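Local coordinates for protein probable TonB-dependent receptor (Pseudomonas aeruginosa, PDB 4K3F) that probably captures methionine as the lipid-tethered solute-binding component of an uptake system, and here holds a selenomethionine in its pocket, at residues Leu5-Thr10 against Val30-Lys35; Ala15-Val20 against Lys225-Glu230; Val75-Val80 against Leu200-Asp205; Gly101-Ile106 against Gln164-Leu169. All blocks are in the same frame, centred on the assembly; numbering follows the deposited sequence. Where two conformers were deposited one is given.

Interaction 1 (Leu5-Thr10 against Val30-Lys35); sequences LTVAAT and VDLKIK
Lys33 N donates to Leu5 O across 2.8 Å in a nearly straight bond (172°), and Val7 N donates to Lys33 O at the same 2.8 Å. Lys33 is thus held through both its N and its O by two residues of the other strand. The two strands, Leu5-Ala9 and Val30-Lys35, run parallel and belong to a beta-alpha-beta crossover whose helix, 11-26, connects them. Leu5 N to Asp31 O, Lys35 N to Val7 O and Ala9 N to Lys35 O complete five backbone bonds. Between them the carbonyls take weaker CA-H contacts, as where Thr6 CA lies 3.2 Å from Lys33 O.

Side chains alternate between two faces. Thr6, Lys33 and Lys35 share the partly exposed one, where residues with both apolar and polar parts are at home: the Thr6 methyl CG2 rests 3.9 Å from Lys33 CB, while the extended lysine chain carries NZ to a hydrogen bond with Ser4 OG. The opposite face bears Leu5, Val7, Leu32 and Ile34, branched aliphatics suited to packing under helices 11-26 and 210-218. There Leu5 CB meets Val30 CG1 at 4.0 Å. Leu32 has its CG anti to the backbone N (chi1 -174°), which swings its end toward the neighbouring strand. Its CD1 approaches Leu5 CD2 at 4.1 Å and presses on Val7 CG2 at 3.4 Å, closer than usual van der Waals contact.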
loop_
_atom_site.group_PDB
_atom_site.type_symbol
_atom_site.label_atom_id
_atom_site.label_comp_id
_atom_site.label_asym_id
_atom_site.label_seq_id
_atom_site.Cartn_x
_atom_site.Cartn_y
_atom_site.Cartn_z
ATOM N N LEU A 5 17.243 16.039 -2.217
ATOM C CA LEU A 5 15.823 15.608 -2.243
ATOM C C LEU A 5 15.665 14.496 -1.247
ATOM O O LEU A 5 16.200 13.425 -1.428
ATOM C CB LEU A 5 15.385 15.180 -3.650
ATOM C CG LEU A 5 13.943 14.753 -3.818
ATOM C CD1 LEU A 5 13.015 15.902 -3.479
ATOM C CD2 LEU A 5 13.740 14.302 -5.262
ATOM N N THR A 6 14.962 14.757 -0.150
ATOM C CA THR A 6 14.853 13.758 0.901
ATOM C C THR A 6 13.463 13.094 0.825
ATOM O O THR A 6 12.468 13.781 0.717
ATOM C CB THR A 6 15.065 14.393 2.294
ATOM O OG1 THR A 6 14.178 15.499 2.451
ATOM C CG2 THR A 6 16.509 14.851 2.451
ATOM N N VAL A 7 13.421 11.759 0.883
ATOM C CA VAL A 7 12.191 10.973 0.645
ATOM C C VAL A 7 12.028 9.888 1.707
ATOM O O VAL A 7 12.927 9.043 1.887
ATOM C CB VAL A 7 12.189 10.307 -0.749
ATOM C CG1 VAL A 7 10.861 9.651 -1.024
ATOM C CG2 VAL A 7 12.440 11.339 -1.825
ATOM N N ALA A 8 10.910 9.946 2.435
ATOM C CA ALA A 8 10.573 8.866 3.373
ATOM C C ALA A 8 9.878 7.729 2.631
ATOM O O ALA A 8 8.995 7.968 1.798
ATOM C CB ALA A 8 9.625 9.395 4.424
ATOM N N ALA A 9 10.207 6.492 2.977
ATOM C CA ALA A 9 9.643 5.334 2.286
ATOM C C ALA A 9 9.552 4.125 3.178
ATOM O O ALA A 9 10.390 3.971 4.068
ATOM C CB ALA A 9 10.505 4.979 1.105
ATOM N N THR A 10 8.565 3.269 2.937
ATOM C CA THR A 10 8.526 1.953 3.590
ATOM C C THR A 10 9.599 1.079 2.904
ATOM O O THR A 10 10.067 1.337 1.780
ATOM C CB THR A 10 7.121 1.280 3.518
ATOM O OG1 THR A 10 6.551 1.548 2.220
ATOM C CG2 THR A 10 6.200 1.892 4.574
ATOM N N VAL A 30 20.636 15.486 -9.047
ATOM C CA VAL A 30 19.765 15.361 -7.890
ATOM C C VAL A 30 20.302 14.323 -6.956
ATOM O O VAL A 30 20.562 13.203 -7.376
ATOM C CB VAL A 30 18.315 14.972 -8.276
ATOM C CG1 VAL A 30 17.507 14.645 -7.018
ATOM C CG2 VAL A 30 17.686 16.088 -9.076
ATOM N N ASP A 31 20.457 14.707 -5.693
ATOM C CA ASP A 31 21.002 13.827 -4.653
ATOM C C ASP A 31 19.871 13.309 -3.793
ATOM O O ASP A 31 19.413 13.972 -2.856
ATOM C CB ASP A 31 22.035 14.564 -3.806
ATOM C CG ASP A 31 22.629 13.698 -2.725
ATOM O OD1 ASP A 31 22.568 12.452 -2.808
ATOM O OD2 ASP A 31 23.188 14.275 -1.775
ATOM N N LEU A 32 19.370 12.146 -4.182
ATOM C CA LEU A 32 18.234 11.521 -3.506
ATOM C C LEU A 32 18.657 10.873 -2.203
ATOM O O LEU A 32 19.524 10.008 -2.211
ATOM C CB LEU A 32 17.611 10.453 -4.383
ATOM C CG LEU A 32 16.328 9.793 -3.880
ATOM C CD1 LEU A 32 15.197 10.818 -3.758
ATOM C CD2 LEU A 32 15.904 8.709 -4.847
ATOM N N LYS A 33 18.046 11.296 -1.093
ATOM C CA LYS A 33 18.363 10.802 0.255
ATOM C C LYS A 33 17.136 10.127 0.821
ATOM O O LYS A 33 16.085 10.780 1.072
ATOM C CB LYS A 33 18.811 11.964 1.146
ATOM C CG LYS A 33 20.044 12.695 0.599
ATOM C CD LYS A 33 20.369 13.916 1.455
ATOM C CE LYS A 33 21.388 14.819 0.806
ATOM N NZ LYS A 33 21.178 16.236 1.207
ATOM N N ILE A 34 17.250 8.824 1.029
ATOM C CA ILE A 34 16.100 7.975 1.333
ATOM C C ILE A 34 16.135 7.674 2.830
ATOM O O ILE A 34 17.202 7.323 3.380
ATOM C CB ILE A 34 16.213 6.635 0.574
ATOM C CG1 ILE A 34 16.234 6.860 -0.941
ATOM C CG2 ILE A 34 15.104 5.678 0.959
ATOM C CD1 ILE A 34 16.893 5.713 -1.678
ATOM N N LYS A 35 14.984 7.841 3.475
ATOM C CA LYS A 35 14.842 7.555 4.901
ATOM C C LYS A 35 13.749 6.522 5.070
ATOM O O LYS A 35 12.593 6.765 4.692
ATOM C CB LYS A 35 14.526 8.851 5.647
ATOM C CG LYS A 35 15.751 9.762 5.868
ATOM C CD LYS A 35 16.305 10.333 4.568
ATOM C CE LYS A 35 17.190 11.537 4.784
ATOM N NZ LYS A 35 18.376 11.190 5.608
#

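Interaction 2 (Ala15-Val20 against Lys225-Glu230); sequences AEILNV and KQFIQE
Ile17 and Ile228 mark the nearest backbone approach of two roughly antiparallel helical segments, whose axes are inclined at 140° and come no closer than 10.5 Å. That separation is wide for packed helices, and a large side chain is needed to bridge it. Phe227 supplies it. With CG anti to the backbone N (chi1 168°), its ring reaches across to the Glu16-Val20 turn of the other helix. Val20 CG2 sits over the middle of one ring face, 3.8 Å from the centroid and only 11° off the ring normal, a CH-pi contact of methyl against aromatic ring. The beta-branched valine offers two methyls, and CG1 falls near the root of the ring, 4.2 Å from Phe227 CB. Farther round, the aliphatic CB of Glu16 approaches Phe227 CZ at 4.2 Å, and Ile17 CG1 lies 4.1 Å from Phe227 CE2.

Ile17 also turns its CD1 to Ile228 CG1 at 4.1 Å, so the two isoleucines cross with their flexible ends in contact and form the buried side of the interface. The Glu16 carboxylate turns from the apolar contact to Tyr232 OH through OE1. Leu18, on another side of helix 11-26, packs on Val7 and Ala9 of the sheet. The arrangement, a crossover helix lying on the sheet with the helix 222-232 from near the C terminus packed beside it, is that of the layered alpha/beta lobe of a periplasmic binding protein.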
loop_
_atom_site.group_PDB
_atom_site.type_symbol
_atom_site.label_atom_id
_atom_site.label_comp_id
_atom_site.label_asym_id
_atom_site.label_seq_id
_atom_site.Cartn_x
_atom_site.Cartn_y
_atom_site.Cartn_z
ATOM N N ALA A 15 11.525 1.640 -0.727
ATOM C CA ALA A 15 12.913 2.072 -0.551
ATOM C C ALA A 15 13.854 1.319 -1.509
ATOM O O ALA A 15 14.859 1.860 -1.975
ATOM C CB ALA A 15 13.351 1.928 0.904
ATOM N N GLU A 16 13.484 0.092 -1.870
ATOM C CA GLU A 16 14.266 -0.671 -2.850
ATOM C C GLU A 16 14.177 0.047 -4.212
ATOM O O GLU A 16 15.176 0.247 -4.882
ATOM C CB GLU A 16 13.764 -2.110 -2.949
ATOM C CG GLU A 16 13.862 -2.880 -1.638
ATOM C CD GLU A 16 13.616 -4.388 -1.781
ATOM O OE1 GLU A 16 12.748 -4.802 -2.557
ATOM O OE2 GLU A 16 14.257 -5.152 -1.047
ATOM N N ILE A 17 12.964 0.388 -4.626
ATOM C CA ILE A 17 12.776 1.132 -5.871
ATOM C C ILE A 17 13.588 2.414 -5.884
ATOM O O ILE A 17 14.265 2.739 -6.871
ATOM C CB ILE A 17 11.271 1.439 -6.077
ATOM C CG1 ILE A 17 10.519 0.138 -6.394
ATOM C CG2 ILE A 17 11.061 2.487 -7.175
ATOM C CD1 ILE A 17 8.999 0.256 -6.283
ATOM N N LEU A 18 13.499 3.175 -4.788
ATOM C CA LEU A 18 14.253 4.404 -4.668
ATOM C C LEU A 18 15.776 4.210 -4.726
ATOM O O LEU A 18 16.451 5.034 -5.373
ATOM C CB LEU A 18 13.810 5.200 -3.433
ATOM C CG LEU A 18 12.370 5.725 -3.478
ATOM C CD1 LEU A 18 12.043 6.304 -2.112
ATOM C CD2 LEU A 18 12.119 6.768 -4.553
ATOM N N ASN A 19 16.302 3.127 -4.133
ATOM C CA ASN A 19 17.744 2.842 -4.207
ATOM C C ASN A 19 18.218 2.621 -5.678
ATOM O O ASN A 19 19.315 3.014 -6.054
ATOM C CB ASN A 19 18.105 1.593 -3.397
ATOM C CG ASN A 19 18.059 1.813 -1.890
ATOM O OD1 ASN A 19 18.401 2.858 -1.403
ATOM N ND2 ASN A 19 17.698 0.761 -1.160
ATOM N N VAL A 20 17.343 2.025 -6.479
ATOM C CA VAL A 20 17.658 1.738 -7.891
ATOM C C VAL A 20 17.560 3.011 -8.731
ATOM O O VAL A 20 18.292 3.135 -9.696
ATOM C CB VAL A 20 16.746 0.593 -8.384
ATOM C CG1 VAL A 20 16.841 0.352 -9.871
ATOM C CG2 VAL A 20 17.108 -0.671 -7.602
ATOM N N LYS A 225 10.733 0.128 -14.396
ATOM C CA LYS A 225 9.684 -0.834 -14.722
ATOM C C LYS A 225 10.282 -2.242 -14.762
ATOM O O LYS A 225 9.755 -3.176 -14.179
ATOM C CB LYS A 225 8.994 -0.478 -16.044
ATOM C CG LYS A 225 8.022 -1.524 -16.544
ATOM C CD LYS A 225 7.430 -1.089 -17.876
ATOM C CE LYS A 225 6.106 -0.420 -17.676
ATOM N NZ LYS A 225 5.326 -0.394 -18.931
ATOM N N GLN A 226 11.442 -2.363 -15.401
ATOM C CA GLN A 226 12.130 -3.638 -15.469
ATOM C C GLN A 226 12.488 -4.137 -14.079
ATOM O O GLN A 226 12.306 -5.325 -13.780
ATOM C CB GLN A 226 13.405 -3.515 -16.329
ATOM C CG GLN A 226 14.287 -4.770 -16.407
ATOM C CD GLN A 226 13.550 -5.982 -16.925
ATOM O OE1 GLN A 226 12.813 -5.869 -17.896
ATOM N NE2 GLN A 226 13.748 -7.153 -16.282
ATOM N N PHE A 227 13.042 -3.252 -13.246
ATOM C CA PHE A 227 13.414 -3.666 -11.903
ATOM C C PHE A 227 12.185 -4.219 -11.182
ATOM O O PHE A 227 12.235 -5.253 -10.542
ATOM C CB PHE A 227 14.024 -2.504 -11.079
ATOM C CG PHE A 227 14.157 -2.822 -9.611
ATOM C CD1 PHE A 227 15.162 -3.667 -9.157
ATOM C CD2 PHE A 227 13.283 -2.293 -8.686
ATOM C CE1 PHE A 227 15.277 -3.989 -7.814
ATOM C CE2 PHE A 227 13.392 -2.599 -7.346
ATOM C CZ PHE A 227 14.387 -3.457 -6.908
ATOM N N ILE A 228 11.071 -3.486 -11.251
ATOM C CA ILE A 228 9.852 -3.885 -10.528
ATOM C C ILE A 228 9.392 -5.265 -11.009
ATOM O O ILE A 228 9.039 -6.144 -10.222
ATOM C CB ILE A 228 8.731 -2.832 -10.714
ATOM C CG1 ILE A 228 9.070 -1.547 -9.926
ATOM C CG2 ILE A 228 7.391 -3.386 -10.261
ATOM C CD1 ILE A 228 8.212 -0.344 -10.273
ATOM N N GLN A 229 9.375 -5.444 -12.312
ATOM C CA GLN A 229 8.936 -6.717 -12.878
ATOM C C GLN A 229 9.784 -7.935 -12.442
ATOM O O GLN A 229 9.263 -8.985 -12.000
ATOM C CB GLN A 229 8.938 -6.586 -14.403
ATOM C CG GLN A 229 7.757 -5.770 -14.916
ATOM C CD GLN A 229 7.877 -5.454 -16.386
ATOM O OE1 GLN A 229 8.969 -5.482 -16.949
ATOM N NE2 GLN A 229 6.757 -5.110 -17.012
ATOM N N GLU A 230 11.096 -7.810 -12.586
ATOM C CA GLU A 230 12.006 -8.920 -12.271
ATOM C C GLU A 230 12.128 -9.150 -10.761
ATOM O O GLU A 230 12.241 -10.285 -10.318
ATOM C CB GLU A 230 13.390 -8.685 -12.904
ATOM C CG GLU A 230 14.227 -7.638 -12.180
ATOM C CD GLU A 230 15.621 -7.458 -12.775
ATOM O OE1 GLU A 230 15.706 -6.868 -13.883
ATOM O OE2 GLU A 230 16.620 -7.877 -12.113
#

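Interaction 3 (Val75-Val80 against Leu200-Asp205); sequences VAVTGV and LVARPD
Val77 and Leu200 lie side by side and point the same way, with Val77 CG1 3.8 Å from Leu200 CD2. The second methyl of the valine serves a different neighbour: CG2 comes 3.8 Å from Ala202 CB, whose small size leaves room for it. Residues 210-218 form the helix that covers this group, through Leu215 on Leu200, Ala216 on Val77 and Met212 on Ala202. Val77 can point this way because its backbone turns to a helical psi of -51°, making a beta bulge. Val77 and Thr78 together stand opposite Leu200, which receives Val77 N on its O at 2.7 Å and sends its own N to Thr78 O at 2.9 Å.

Before the bulge the antiparallel pairing is regular. Val75 and Ala202 form a hydrogen-bonded pair, Ala202 N meeting Val75 O at 2.8 Å in the carbonyl plane. Ala76 and Val201 follow as a non-hydrogen-bonded pair, facing the other way, where Val201 packs on Leu63 of helix 60-70. A chi1 of -67° turns Val75 CG1 anti to the carbonyl carbon, which leaves CG2 between the backbone N and that carbon, against the chain leaving the strand: Arg203 C is 3.5 Å away and Pro204 CD 4.1 Å. Within that segment Arg203 grips Asp205 side-on through NE and NH2, one to each carboxylate oxygen. Strand 198-202 runs antiparallel to both 54-59 and 75-82 in the sheet of the first lobe, and the chain between the paired strands holds the second sheet. This is consistent with the two-lobed periplasmic binding protein fold, in which the chain leaves one lobe and later returns to it.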
loop_
_atom_site.group_PDB
_atom_site.type_symbol
_atom_site.label_atom_id
_atom_site.label_comp_id
_atom_site.label_asym_id
_atom_site.label_seq_id
_atom_site.Cartn_x
_atom_site.Cartn_y
_atom_site.Cartn_z
ATOM N N VAL A 75 0.260 16.568 -1.266
ATOM C CA VAL A 75 -0.256 16.424 -2.634
ATOM C C VAL A 75 0.484 15.300 -3.359
ATOM O O VAL A 75 1.709 15.090 -3.268
ATOM C CB VAL A 75 -0.138 17.764 -3.438
ATOM C CG1 VAL A 75 -1.074 18.810 -2.835
ATOM C CG2 VAL A 75 1.283 18.337 -3.444
ATOM N N ALA A 76 -0.268 14.590 -4.172
ATOM C CA ALA A 76 0.307 13.544 -4.976
ATOM C C ALA A 76 1.103 14.122 -6.149
ATOM O O ALA A 76 0.700 15.072 -6.763
ATOM C CB ALA A 76 -0.821 12.668 -5.517
ATOM N N VAL A 77 2.218 13.506 -6.471
ATOM C CA VAL A 77 3.098 13.931 -7.571
ATOM C C VAL A 77 2.944 13.013 -8.786
ATOM O O VAL A 77 2.709 13.503 -9.925
ATOM C CB VAL A 77 4.578 13.953 -7.131
ATOM C CG1 VAL A 77 5.467 14.407 -8.296
ATOM C CG2 VAL A 77 4.754 14.866 -5.931
ATOM N N THR A 78 3.050 11.706 -8.554
ATOM C CA THR A 78 2.906 10.725 -9.622
ATOM C C THR A 78 2.664 9.352 -9.074
ATOM O O THR A 78 2.964 9.081 -7.908
ATOM C CB THR A 78 4.136 10.706 -10.546
ATOM O OG1 THR A 78 3.776 10.086 -11.793
ATOM C CG2 THR A 78 5.320 9.961 -9.948
ATOM N N GLY A 79 2.073 8.499 -9.906
ATOM C CA GLY A 79 1.811 7.135 -9.546
ATOM C C GLY A 79 2.931 6.244 -10.022
ATOM O O GLY A 79 3.557 6.492 -11.051
ATOM N N VAL A 80 3.221 5.214 -9.261
ATOM C CA VAL A 80 4.329 4.364 -9.551
ATOM C C VAL A 80 3.950 2.913 -9.774
ATOM O O VAL A 80 4.329 2.351 -10.791
ATOM C CB VAL A 80 5.429 4.475 -8.488
ATOM C CG1 VAL A 80 6.628 3.635 -8.914
ATOM C CG2 VAL A 80 5.887 5.912 -8.293
ATOM N N LEU A 200 4.050 8.928 -5.237
ATOM C CA LEU A 200 5.032 9.836 -4.666
ATOM C C LEU A 200 4.229 11.053 -4.181
ATOM O O LEU A 200 3.421 11.572 -4.941
ATOM C CB LEU A 200 6.014 10.264 -5.728
ATOM C CG LEU A 200 6.992 11.370 -5.376
ATOM C CD1 LEU A 200 7.954 10.893 -4.349
ATOM C CD2 LEU A 200 7.763 11.816 -6.617
ATOM N N VAL A 201 4.499 11.537 -2.966
ATOM C CA VAL A 201 3.705 12.588 -2.318
ATOM C C VAL A 201 4.656 13.648 -1.838
ATOM O O VAL A 201 5.756 13.353 -1.318
ATOM C CB VAL A 201 2.863 11.994 -1.130
ATOM C CG1 VAL A 201 2.232 13.094 -0.278
ATOM C CG2 VAL A 201 1.784 11.120 -1.733
ATOM N N ALA A 202 4.251 14.889 -2.013
ATOM C CA ALA A 202 5.077 16.008 -1.568
ATOM C C ALA A 202 4.186 17.132 -1.129
ATOM O O ALA A 202 3.098 16.860 -0.636
ATOM C CB ALA A 202 6.050 16.379 -2.697
ATOM N N ARG A 203 4.638 18.370 -1.243
ATOM C CA ARG A 203 3.872 19.524 -0.778
ATOM C C ARG A 203 3.593 20.475 -1.936
ATOM O O ARG A 203 4.292 20.441 -2.933
ATOM C CB ARG A 203 4.705 20.266 0.255
ATOM C CG ARG A 203 4.950 19.444 1.524
ATOM C CD ARG A 203 5.534 20.257 2.683
ATOM N NE ARG A 203 6.771 20.883 2.253
ATOM C CZ ARG A 203 7.999 20.398 2.423
ATOM N NH1 ARG A 203 8.231 19.349 3.217
ATOM N NH2 ARG A 203 9.014 21.034 1.867
ATOM N N PRO A 204 2.617 21.383 -1.774
ATOM C CA PRO A 204 2.484 22.412 -2.814
ATOM C C PRO A 204 3.763 23.135 -3.170
ATOM O O PRO A 204 3.970 23.464 -4.338
ATOM C CB PRO A 204 1.428 23.350 -2.239
ATOM C CG PRO A 204 0.550 22.412 -1.426
ATOM C CD PRO A 204 1.527 21.455 -0.785
ATOM N N ASP A 205 4.647 23.370 -2.202
ATOM C CA ASP A 205 5.853 24.128 -2.434
ATOM C C ASP A 205 6.857 23.456 -3.352
ATOM O O ASP A 205 7.623 24.152 -4.039
ATOM C CB ASP A 205 6.526 24.591 -1.139
ATOM C CG ASP A 205 6.988 23.428 -0.223
ATOM O OD1 ASP A 205 8.046 22.769 -0.462
ATOM O OD2 ASP A 205 6.239 23.203 0.769
#

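Interaction 4 (Gly101-Ile106 against Gln164-Leu169); sequences GATVVI and QVDMAL
Thr103 sets OG1 between its backbone N and carbonyl carbon (chi1 53°), while Asp166 keeps CG beside its own N (chi1 -63°), and the two side chains cross at about a right angle. Each side chain thereby accepts the other residue's backbone N-H. Thr103 N donates to Asp166 OD2 at 3.0 Å (160°), met on the anti side and somewhat out of the carboxylate plane, and Asp166 N donates to Thr103 OG1 at 3.1 Å. A short hydroxyl and a short carboxylate suit this exchange, which ties the chains together just where Asp166, helical in its backbone, has yet to join the sheet. Thr103 O takes Met167 N at 3.0 Å, along with a weak bond from Asp166 N.

From there the strands pair in parallel, with Val105 N on Met167 O at 2.9 Å and Leu169 N on Val105 O. Strand 103-107 runs between 149-153 and 167-170 in the sheet of the second alpha/beta lobe of this binding-protein fold, and helix 110-122 packs on one face.

On that face Val104 and Met167, a selenomethionine here, point the same way. The long unbranched chain bends at its end to bring CE within 3.9 Å of Val104 CG1, and Leu169 CD1 touches the same methyl at 4.0 Å. Both Met167 and Leu169 also meet Ala87 of the adjoining strand. The other face holds Val105, whose CG1 has Val165 CG2 at 3.9 Å. Ala168 lies directly beside that methyl, small enough to fit, its CB only 3.4 Å from Val105 CG1, a tight contact.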
loop_
_atom_site.group_PDB
_atom_site.type_symbol
_atom_site.label_atom_id
_atom_site.label_comp_id
_atom_site.label_asym_id
_atom_site.label_seq_id
_atom_site.Cartn_x
_atom_site.Cartn_y
_atom_site.Cartn_z
ATOM N N GLY A 101 -17.891 -18.922 11.869
ATOM C CA GLY A 101 -17.272 -18.111 12.909
ATOM C C GLY A 101 -15.765 -17.833 12.732
ATOM O O GLY A 101 -15.098 -17.393 13.667
ATOM N N ALA A 102 -15.242 -18.054 11.529
ATOM C CA ALA A 102 -13.864 -17.753 11.219
ATOM C C ALA A 102 -13.491 -16.319 11.560
ATOM O O ALA A 102 -14.244 -15.363 11.331
ATOM C CB ALA A 102 -13.536 -18.045 9.759
ATOM N N THR A 103 -12.279 -16.200 12.118
ATOM C CA THR A 103 -11.693 -14.933 12.413
ATOM C C THR A 103 -10.897 -14.466 11.217
ATOM O O THR A 103 -9.956 -15.131 10.773
ATOM C CB THR A 103 -10.820 -14.974 13.686
ATOM O OG1 THR A 103 -9.850 -16.039 13.600
ATOM C CG2 THR A 103 -11.701 -15.178 14.912
ATOM N N VAL A 104 -11.268 -13.293 10.727
ATOM C CA VAL A 104 -10.616 -12.675 9.558
ATOM C C VAL A 104 -10.195 -11.265 9.944
ATOM O O VAL A 104 -11.045 -10.402 10.208
ATOM C CB VAL A 104 -11.592 -12.654 8.373
ATOM C CG1 VAL A 104 -10.979 -12.023 7.153
ATOM C CG2 VAL A 104 -12.027 -14.079 8.044
ATOM N N VAL A 105 -8.891 -11.020 9.970
ATOM C CA VAL A 105 -8.386 -9.724 10.398
ATOM C C VAL A 105 -8.060 -8.863 9.168
ATOM O O VAL A 105 -7.552 -9.359 8.159
ATOM C CB VAL A 105 -7.204 -9.839 11.389
ATOM C CG1 VAL A 105 -5.985 -10.494 10.748
ATOM C CG2 VAL A 105 -6.878 -8.495 11.994
ATOM N N ILE A 106 -8.408 -7.591 9.274
ATOM C CA ILE A 106 -8.162 -6.620 8.207
ATOM C C ILE A 106 -7.561 -5.358 8.837
ATOM O O ILE A 106 -7.608 -5.180 10.044
ATOM C CB ILE A 106 -9.497 -6.294 7.472
ATOM C CG1 ILE A 106 -10.434 -5.476 8.348
ATOM C CG2 ILE A 106 -10.150 -7.586 6.954
ATOM C CD1 ILE A 106 -11.744 -5.068 7.693
ATOM N N GLN A 164 -2.471 -16.634 14.522
ATOM C CA GLN A 164 -3.456 -16.569 15.588
ATOM C C GLN A 164 -4.874 -16.278 15.072
ATOM O O GLN A 164 -5.757 -15.977 15.878
ATOM C CB GLN A 164 -3.075 -15.451 16.582
ATOM C CG GLN A 164 -1.697 -15.575 17.239
ATOM C CD GLN A 164 -1.171 -14.248 17.794
ATOM O OE1 GLN A 164 -0.311 -13.608 17.194
ATOM N NE2 GLN A 164 -1.696 -13.828 18.938
ATOM N N VAL A 165 -5.064 -16.277 13.747
ATOM C CA VAL A 165 -6.360 -16.051 13.140
ATOM C C VAL A 165 -6.599 -17.057 12.010
ATOM O O VAL A 165 -5.679 -17.733 11.577
ATOM C CB VAL A 165 -6.482 -14.584 12.613
ATOM C CG1 VAL A 165 -6.298 -13.597 13.761
ATOM C CG2 VAL A 165 -5.498 -14.305 11.493
ATOM N N ASP A 166 -7.827 -17.149 11.519
ATOM C CA ASP A 166 -8.100 -18.010 10.398
ATOM C C ASP A 166 -7.641 -17.421 9.080
ATOM O O ASP A 166 -7.293 -18.176 8.164
ATOM C CB ASP A 166 -9.589 -18.355 10.398
ATOM C CG ASP A 166 -9.994 -19.154 11.662
ATOM O OD1 ASP A 166 -9.196 -20.009 12.120
ATOM O OD2 ASP A 166 -11.080 -18.910 12.228
HETATM N N MSE A 167 -7.719 -16.082 8.938
HETATM C CA MSE A 167 -7.281 -15.427 7.693
HETATM C C MSE A 167 -6.941 -13.978 8.020
HETATM O O MSE A 167 -7.612 -13.357 8.878
HETATM C CB MSE A 167 -8.376 -15.525 6.627
HETATM C CG MSE A 167 -7.936 -15.090 5.237
HETATM SE SE MSE A 167 -9.147 -15.741 3.850
HETATM C CE MSE A 167 -10.687 -14.657 4.356
ATOM N N ALA A 168 -5.977 -13.444 7.279
ATOM C CA ALA A 168 -5.576 -12.049 7.367
ATOM C C ALA A 168 -5.409 -11.443 5.995
ATOM O O ALA A 168 -4.833 -12.043 5.096
ATOM C CB ALA A 168 -4.312 -11.886 8.186
ATOM N N LEU A 169 -5.946 -10.237 5.830
ATOM C CA LEU A 169 -5.795 -9.498 4.579
ATOM C C LEU A 169 -4.719 -8.455 4.828
ATOM O O LEU A 169 -4.934 -7.521 5.590
ATOM C CB LEU A 169 -7.123 -8.879 4.126
ATOM C CG LEU A 169 -8.057 -9.848 3.354
ATOM C CD1 LEU A 169 -8.502 -11.020 4.216
ATOM C CD2 LEU A 169 -9.250 -9.089 2.798
#

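How the interactions relate
Interactions 1, 2 and 3 build one lobe, and interaction 4 belongs to the other, its centre 32 to 36 Å from theirs. Interactions 1 and 2 touch directly: Thr10 O probably accepts a hydrogen bond from Ala15 N at 2.9 Å, and Val7 CG1 packs on Leu18 CD1 at 3.7 Å. Interactions 1 and 3, with centres 13 Å apart, lie in the same sheet on either side of strand 54-59, which contributes Phe57, Gln58 and His59 to the ligand pocket. The bound selenomethionine lies about 10 Å from the side chain of Ala9 and about 9 Å from that of Val201, yet also about 10 Å from the side chain of Leu169 of interaction 4, between the lobes.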